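PDB 3EOZ: putative Phosphoglycerate mutase, which probably acts as a serine/threonine protein phosphatase of the histidine phosphatase superfamily, related to the BPG-dependent phosphoglycerate mutases. Local coordinates for residues 97-102 and 136-141; 147-152 and 184-189. One frame throughout, in Å; residues are numbered along the deposited sequence.

Contact 1. Residues 97-102 and 136-141; sequences INDPNL and ETYFYK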
loop_
_atom_site.group_PDB
_atom_site.type_symbol
_atom_site.label_atom_id
_atom_site.label_comp_id
_atom_site.label_asym_id
_atom_site.label_seq_id
_atom_site.Cartn_x
_atom_site.Cartn_y
_atom_site.Cartn_z
ATOM N N ILE B 97 7.948 26.140 18.075
ATOM C CA ILE B 97 6.601 26.677 18.289
ATOM C C ILE B 97 5.605 25.567 18.599
ATOM O O ILE B 97 5.530 24.576 17.877
ATOM C CB ILE B 97 6.089 27.512 17.101
ATOM C CG1 ILE B 97 6.718 28.904 17.124
ATOM C CG2 ILE B 97 4.560 27.694 17.180
ATOM C CD1 ILE B 97 8.206 28.901 16.970
ATOM N N ASN B 98 4.844 25.765 19.676
ATOM C CA ASN B 98 3.819 24.842 20.145
ATOM C C ASN B 98 2.506 25.121 19.431
ATOM O O ASN B 98 2.046 26.262 19.425
ATOM C CB ASN B 98 3.625 25.018 21.654
ATOM C CG ASN B 98 2.647 24.000 22.261
ATOM O OD1 ASN B 98 1.550 23.786 21.751
ATOM N ND2 ASN B 98 3.050 23.380 23.367
ATOM N N ASP B 99 1.905 24.084 18.845
ATOM C CA ASP B 99 0.615 24.200 18.166
ATOM C C ASP B 99 -0.296 23.127 18.732
ATOM O O ASP B 99 -0.180 21.963 18.366
ATOM C CB ASP B 99 0.764 24.031 16.650
ATOM C CG ASP B 99 -0.545 24.239 15.895
ATOM O OD1 ASP B 99 -1.593 24.377 16.555
ATOM O OD2 ASP B 99 -0.525 24.265 14.634
ATOM N N PRO B 100 -1.200 23.511 19.648
ATOM C CA PRO B 100 -2.156 22.544 20.186
ATOM C C PRO B 100 -3.044 21.866 19.124
ATOM O O PRO B 100 -3.597 20.802 19.394
ATOM C CB PRO B 100 -3.015 23.380 21.158
ATOM C CG PRO B 100 -2.699 24.765 20.907
ATOM C CD PRO B 100 -1.345 24.830 20.285
ATOM N N ASN B 101 -3.177 22.477 17.945
ATOM C CA ASN B 101 -3.871 21.849 16.808
ATOM C C ASN B 101 -3.196 20.563 16.279
ATOM O O ASN B 101 -3.870 19.742 15.655
ATOM C CB ASN B 101 -4.071 22.856 15.669
ATOM C CG ASN B 101 -5.156 23.879 15.970
ATOM O OD1 ASN B 101 -6.058 23.625 16.769
ATOM N ND2 ASN B 101 -5.103 25.014 15.289
ATOM N N LEU B 102 -1.891 20.395 16.552
ATOM C CA LEU B 102 -1.148 19.165 16.262
ATOM C C LEU B 102 -1.364 18.042 17.288
ATOM O O LEU B 102 -0.812 16.953 17.137
ATOM C CB LEU B 102 0.362 19.459 16.177
ATOM C CG LEU B 102 0.910 20.219 14.968
ATOM C CD1 LEU B 102 2.356 20.521 15.176
ATOM C CD2 LEU B 102 0.711 19.445 13.642
ATOM N N GLU B 136 -4.600 22.925 7.046
ATOM C CA GLU B 136 -4.527 24.168 6.273
ATOM C C GLU B 136 -3.321 25.028 6.633
ATOM O O GLU B 136 -2.737 25.661 5.757
ATOM C CB GLU B 136 -5.789 24.980 6.474
ATOM C CG GLU B 136 -7.022 24.255 5.956
ATOM C CD GLU B 136 -8.281 25.081 6.036
ATOM O OE1 GLU B 136 -8.268 26.141 6.699
ATOM O OE2 GLU B 136 -9.289 24.661 5.423
ATOM N N THR B 137 -2.976 25.078 7.918
ATOM C CA THR B 137 -1.831 25.838 8.334
ATOM C C THR B 137 -0.600 25.317 7.604
ATOM O O THR B 137 0.103 26.083 6.960
ATOM C CB THR B 137 -1.587 25.739 9.826
ATOM O OG1 THR B 137 -2.693 26.305 10.527
ATOM C CG2 THR B 137 -0.245 26.450 10.213
ATOM N N TYR B 138 -0.375 24.011 7.665
ATOM C CA TYR B 138 0.882 23.454 7.217
ATOM C C TYR B 138 0.859 23.076 5.750
ATOM O O TYR B 138 1.912 23.030 5.114
ATOM C CB TYR B 138 1.289 22.295 8.130
ATOM C CG TYR B 138 1.401 22.741 9.578
ATOM C CD1 TYR B 138 2.451 23.565 9.993
ATOM C CD2 TYR B 138 0.449 22.377 10.515
ATOM C CE1 TYR B 138 2.558 24.000 11.320
ATOM C CE2 TYR B 138 0.537 22.801 11.834
ATOM C CZ TYR B 138 1.607 23.616 12.239
ATOM O OH TYR B 138 1.702 24.041 13.550
ATOM N N PHE B 139 -0.329 22.860 5.183
ATOM C CA PHE B 139 -0.402 22.513 3.752
ATOM C C PHE B 139 -0.865 23.635 2.816
ATOM O O PHE B 139 -0.457 23.653 1.671
ATOM C CB PHE B 139 -1.220 21.245 3.522
ATOM C CG PHE B 139 -0.518 20.003 3.942
ATOM C CD1 PHE B 139 0.067 19.164 2.997
ATOM C CD2 PHE B 139 -0.410 19.676 5.276
ATOM C CE1 PHE B 139 0.750 18.003 3.390
ATOM C CE2 PHE B 139 0.254 18.523 5.675
ATOM C CZ PHE B 139 0.832 17.680 4.731
ATOM N N TYR B 140 -1.693 24.564 3.279
ATOM C CA TYR B 140 -2.130 25.659 2.413
ATOM C C TYR B 140 -1.388 26.976 2.645
ATOM O O TYR B 140 -1.114 27.700 1.712
ATOM C CB TYR B 140 -3.625 25.934 2.582
ATOM C CG TYR B 140 -4.578 24.829 2.163
ATOM C CD1 TYR B 140 -4.156 23.723 1.414
ATOM C CD2 TYR B 140 -5.921 24.920 2.497
ATOM C CE1 TYR B 140 -5.053 22.728 1.040
ATOM C CE2 TYR B 140 -6.828 23.945 2.125
ATOM C CZ TYR B 140 -6.392 22.851 1.396
ATOM O OH TYR B 140 -7.311 21.893 1.050
ATOM N N LYS B 141 -1.101 27.301 3.894
ATOM C CA LYS B 141 -0.579 28.623 4.241
ATOM C C LYS B 141 0.601 28.949 3.317
ATOM O O LYS B 141 1.565 28.180 3.270
ATOM C CB LYS B 141 -0.163 28.664 5.717
ATOM C CG LYS B 141 -0.133 30.061 6.350
ATOM C CD LYS B 141 -0.663 30.046 7.809
ATOM C CE LYS B 141 0.445 30.249 8.849
ATOM N NZ LYS B 141 -0.082 30.277 10.255
HETATM O O HOH W 1 -2.952 25.175 13.457
#

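Contact 2. Residues 147-152 and 184-189; sequences DEYQLV and ITWLVL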
loop_
_atom_site.group_PDB
_atom_site.type_symbol
_atom_site.label_atom_id
_atom_site.label_comp_id
_atom_site.label_asym_id
_atom_site.label_seq_id
_atom_site.Cartn_x
_atom_site.Cartn_y
_atom_site.Cartn_z
ATOM N N ASP B 147 13.797 29.070 0.163
ATOM C CA ASP B 147 14.918 28.535 0.937
ATOM C C ASP B 147 14.585 28.371 2.421
ATOM O O ASP B 147 15.315 27.702 3.161
ATOM C CB ASP B 147 16.170 29.399 0.752
ATOM C CG ASP B 147 17.061 28.899 -0.381
ATOM O OD1 ASP B 147 16.688 27.906 -1.064
ATOM O OD2 ASP B 147 18.146 29.500 -0.575
ATOM N N GLU B 148 13.485 28.970 2.858
ATOM C CA GLU B 148 13.043 28.800 4.231
ATOM C C GLU B 148 12.285 27.479 4.365
ATOM O O GLU B 148 11.414 27.178 3.558
ATOM C CB GLU B 148 12.161 29.975 4.647
ATOM C CG GLU B 148 12.160 30.224 6.154
ATOM C CD GLU B 148 11.174 31.311 6.549
ATOM O OE1 GLU B 148 11.075 32.289 5.774
ATOM O OE2 GLU B 148 10.499 31.184 7.607
ATOM N N TYR B 149 12.639 26.698 5.380
ATOM C CA TYR B 149 11.930 25.481 5.711
ATOM C C TYR B 149 11.427 25.492 7.153
ATOM O O TYR B 149 12.080 26.022 8.029
ATOM C CB TYR B 149 12.854 24.285 5.526
ATOM C CG TYR B 149 13.127 23.942 4.084
ATOM C CD1 TYR B 149 12.336 23.031 3.408
ATOM C CD2 TYR B 149 14.179 24.528 3.400
ATOM C CE1 TYR B 149 12.580 22.715 2.081
ATOM C CE2 TYR B 149 14.433 24.218 2.080
ATOM C CZ TYR B 149 13.632 23.303 1.422
ATOM O OH TYR B 149 13.875 22.985 0.100
ATOM N N GLN B 150 10.263 24.897 7.392
ATOM C CA GLN B 150 9.816 24.574 8.747
ATOM C C GLN B 150 9.609 23.062 8.846
ATOM O O GLN B 150 9.279 22.404 7.853
ATOM C CB GLN B 150 8.508 25.280 9.115
ATOM C CG GLN B 150 8.520 26.805 9.073
ATOM C CD GLN B 150 8.337 27.355 7.692
ATOM O OE1 GLN B 150 7.426 26.957 6.988
ATOM N NE2 GLN B 150 9.231 28.266 7.275
ATOM N N LEU B 151 9.805 22.526 10.050
ATOM C CA LEU B 151 9.643 21.110 10.332
ATOM C C LEU B 151 8.412 20.935 11.179
ATOM O O LEU B 151 8.276 21.566 12.220
ATOM C CB LEU B 151 10.851 20.571 11.083
ATOM C CG LEU B 151 12.190 20.665 10.351
ATOM C CD1 LEU B 151 13.329 20.195 11.245
ATOM C CD2 LEU B 151 12.168 19.855 9.094
ATOM N N VAL B 152 7.490 20.096 10.723
ATOM C CA VAL B 152 6.271 19.854 11.467
ATOM C C VAL B 152 6.439 18.498 12.120
ATOM O O VAL B 152 6.528 17.503 11.432
ATOM C CB VAL B 152 5.057 19.892 10.541
ATOM C CG1 VAL B 152 3.772 19.803 11.338
ATOM C CG2 VAL B 152 5.088 21.165 9.733
ATOM N N ILE B 184 10.798 10.689 8.148
ATOM C CA ILE B 184 10.776 11.976 7.451
ATOM C C ILE B 184 9.979 11.802 6.157
ATOM O O ILE B 184 10.224 10.885 5.374
ATOM C CB ILE B 184 12.216 12.521 7.116
ATOM C CG1 ILE B 184 13.113 12.573 8.363
ATOM C CG2 ILE B 184 12.152 13.887 6.456
ATOM C CD1 ILE B 184 14.621 12.747 8.035
ATOM N N THR B 185 9.043 12.690 5.928
ATOM C CA THR B 185 8.278 12.713 4.717
ATOM C C THR B 185 8.301 14.118 4.212
ATOM O O THR B 185 7.863 14.995 4.868
ATOM C CB THR B 185 6.863 12.324 4.973
ATOM O OG1 THR B 185 6.847 11.064 5.597
ATOM C CG2 THR B 185 6.143 12.189 3.727
ATOM N N TRP B 186 8.808 14.317 3.021
ATOM C CA TRP B 186 9.034 15.634 2.501
ATOM C C TRP B 186 8.319 15.808 1.179
ATOM O O TRP B 186 8.663 15.195 0.229
ATOM C CB TRP B 186 10.536 15.795 2.349
ATOM C CG TRP B 186 11.017 17.021 1.756
ATOM C CD1 TRP B 186 10.300 17.950 1.140
ATOM C CD2 TRP B 186 12.365 17.451 1.684
ATOM N NE1 TRP B 186 11.091 18.942 0.689
ATOM C CE2 TRP B 186 12.376 18.659 1.019
ATOM C CE3 TRP B 186 13.567 16.929 2.135
ATOM C CZ2 TRP B 186 13.527 19.363 0.790
ATOM C CZ3 TRP B 186 14.702 17.627 1.906
ATOM C CH2 TRP B 186 14.681 18.831 1.239
ATOM N N LEU B 187 7.321 16.661 1.121
ATOM C CA LEU B 187 6.604 16.849 -0.112
ATOM C C LEU B 187 6.965 18.096 -0.858
ATOM O O LEU B 187 7.308 19.058 -0.271
ATOM C CB LEU B 187 5.130 16.899 0.158
ATOM C CG LEU B 187 4.570 15.676 0.812
ATOM C CD1 LEU B 187 5.014 15.680 2.219
ATOM C CD2 LEU B 187 3.094 15.687 0.717
ATOM N N VAL B 188 6.844 18.064 -2.172
ATOM C CA VAL B 188 6.855 19.245 -3.002
ATOM C C VAL B 188 5.715 19.209 -3.994
ATOM O O VAL B 188 5.601 18.257 -4.696
ATOM C CB VAL B 188 8.107 19.319 -3.823
ATOM C CG1 VAL B 188 8.178 20.601 -4.470
ATOM C CG2 VAL B 188 9.303 19.090 -3.005
ATOM N N LEU B 189 4.900 20.258 -4.057
ATOM C CA LEU B 189 3.829 20.431 -5.052
ATOM C C LEU B 189 4.095 21.763 -5.706
ATOM O O LEU B 189 5.082 22.356 -5.357
ATOM C CB LEU B 189 2.468 20.436 -4.381
ATOM C CG LEU B 189 2.514 20.002 -2.927
ATOM C CD1 LEU B 189 1.204 19.559 -2.368
ATOM C CD2 LEU B 189 3.511 18.939 -2.787
#

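Contact 1. Residues 97-102 and 136-141
A phenol hydroxyl set very close to a carboxylate marks this contact: Tyr138 OH donates to Asp99 OD2 across 2.5 Å, a very short hydrogen bond whose exact length deserves caution at 2.40 Å resolution. The two side chains come from opposite directions. Asp99 extends from the loop that follows strand 95-98, with CG anti to its backbone N (chi1 -176°), and places OD2 at the hydroxyl edge of the ring, near the ring plane; carboxylate and ring planes are turned 44° apart.

Both carboxylate oxygens are engaged. Asp99 OD1 accepts from Asn101 N at 2.8 Å, from above the carboxylate plane, which closes an Asx turn. This turn fixes the carboxylate against the backbone of Asn101, while a separate backbone bond from Leu102 N to Asp99 O leads into the 3-10 segment 100-102. Asp99 OD2 has a second donor, a water 2.8 Å away. The same water accepts from Asn101 ND2 and donates more distantly, at 3.2 Å, to Thr137 OG1, so it bridges loop and helix beside the direct bond. Such donors would be expected to stabilise a charged carboxylate.

Apolar packing completes the contact. Leu102 CD2 rests 3.8 Å from Tyr138 CE2, approaching the ring obliquely, while Leu102 CD1 lies near the hydroxyl. One ring face is covered from within the helix by Thr137 CG2, 3.7 Å above the ring centre.

The contact joins the C-terminal end of helix 114-139 to the loop leaving strand 95-98, the outermost strand on this side of the sheet within the chain. Tyr73 of the adjacent strand 68-74 meets the Tyr138 ring edge-to-face and also touches Leu102, whose side chain reaches Phe162 of helix 156-166 as well.

Contact 2. Residues 147-152 and 184-189
The two strands run antiparallel but are not sheet neighbours: strand 22-28 lies between them, parallel to 148-154 and antiparallel to 182-189. The CA atoms of Tyr149 and Trp186 are accordingly 10.8 Å apart, and those of Leu151 and Trp186 9.6 Å, about two strand spacings. The contact is therefore made by two large side chains spanning the central strand.

A chi1 of 176° swings the Trp186 indole away from its own backbone N and out over strand 22-28, bringing CZ2 up to Tyr149 with the side chains crossing at about a right angle. Tyr149 CE1 lies 3.7 Å from Trp186 CZ2. Tyr149 OH stands equally close to that carbon, at the indole edge and near its plane. The ring centroids are 5.6 Å apart with planes at 80°, an oblique aromatic pair. The hydroxyl has its polar partner elsewhere, in a hydrogen bond with Lys67 NZ.

Both aromatic residues touch Ile25 of the strand they bridge, and the Tyr149 ring also stacks on His23. This is cross-strand packing over one face of the mixed central sheet of the histidine phosphatase domain, where its parallel part passes into its antiparallel part.

Overall arrangement
Contact 1 is buried and joins a helix end to a loop at the edge of the sheet; contact 2, partly buried, joins two strands across the middle of the same sheet. Their chemistry differs accordingly: a carboxylate-phenol bond with a bridging water in contact 1, aromatic packing in contact 2. They lie in series along the chain, with centres about 13 Å apart. Strand 95-98, helix 114-139 and strand 148-154 form a beta-alpha-beta crossover with strand 68-74 between its two parallel strands. The segments touch through Val152, on the opposite face of strand 148-154 from Tyr149: Tyr138 CD1 lies 3.6 Å from Val152 CG2 and Leu102 CD2 3.8 Å from Val152 CG1, placing the contacts on opposite faces.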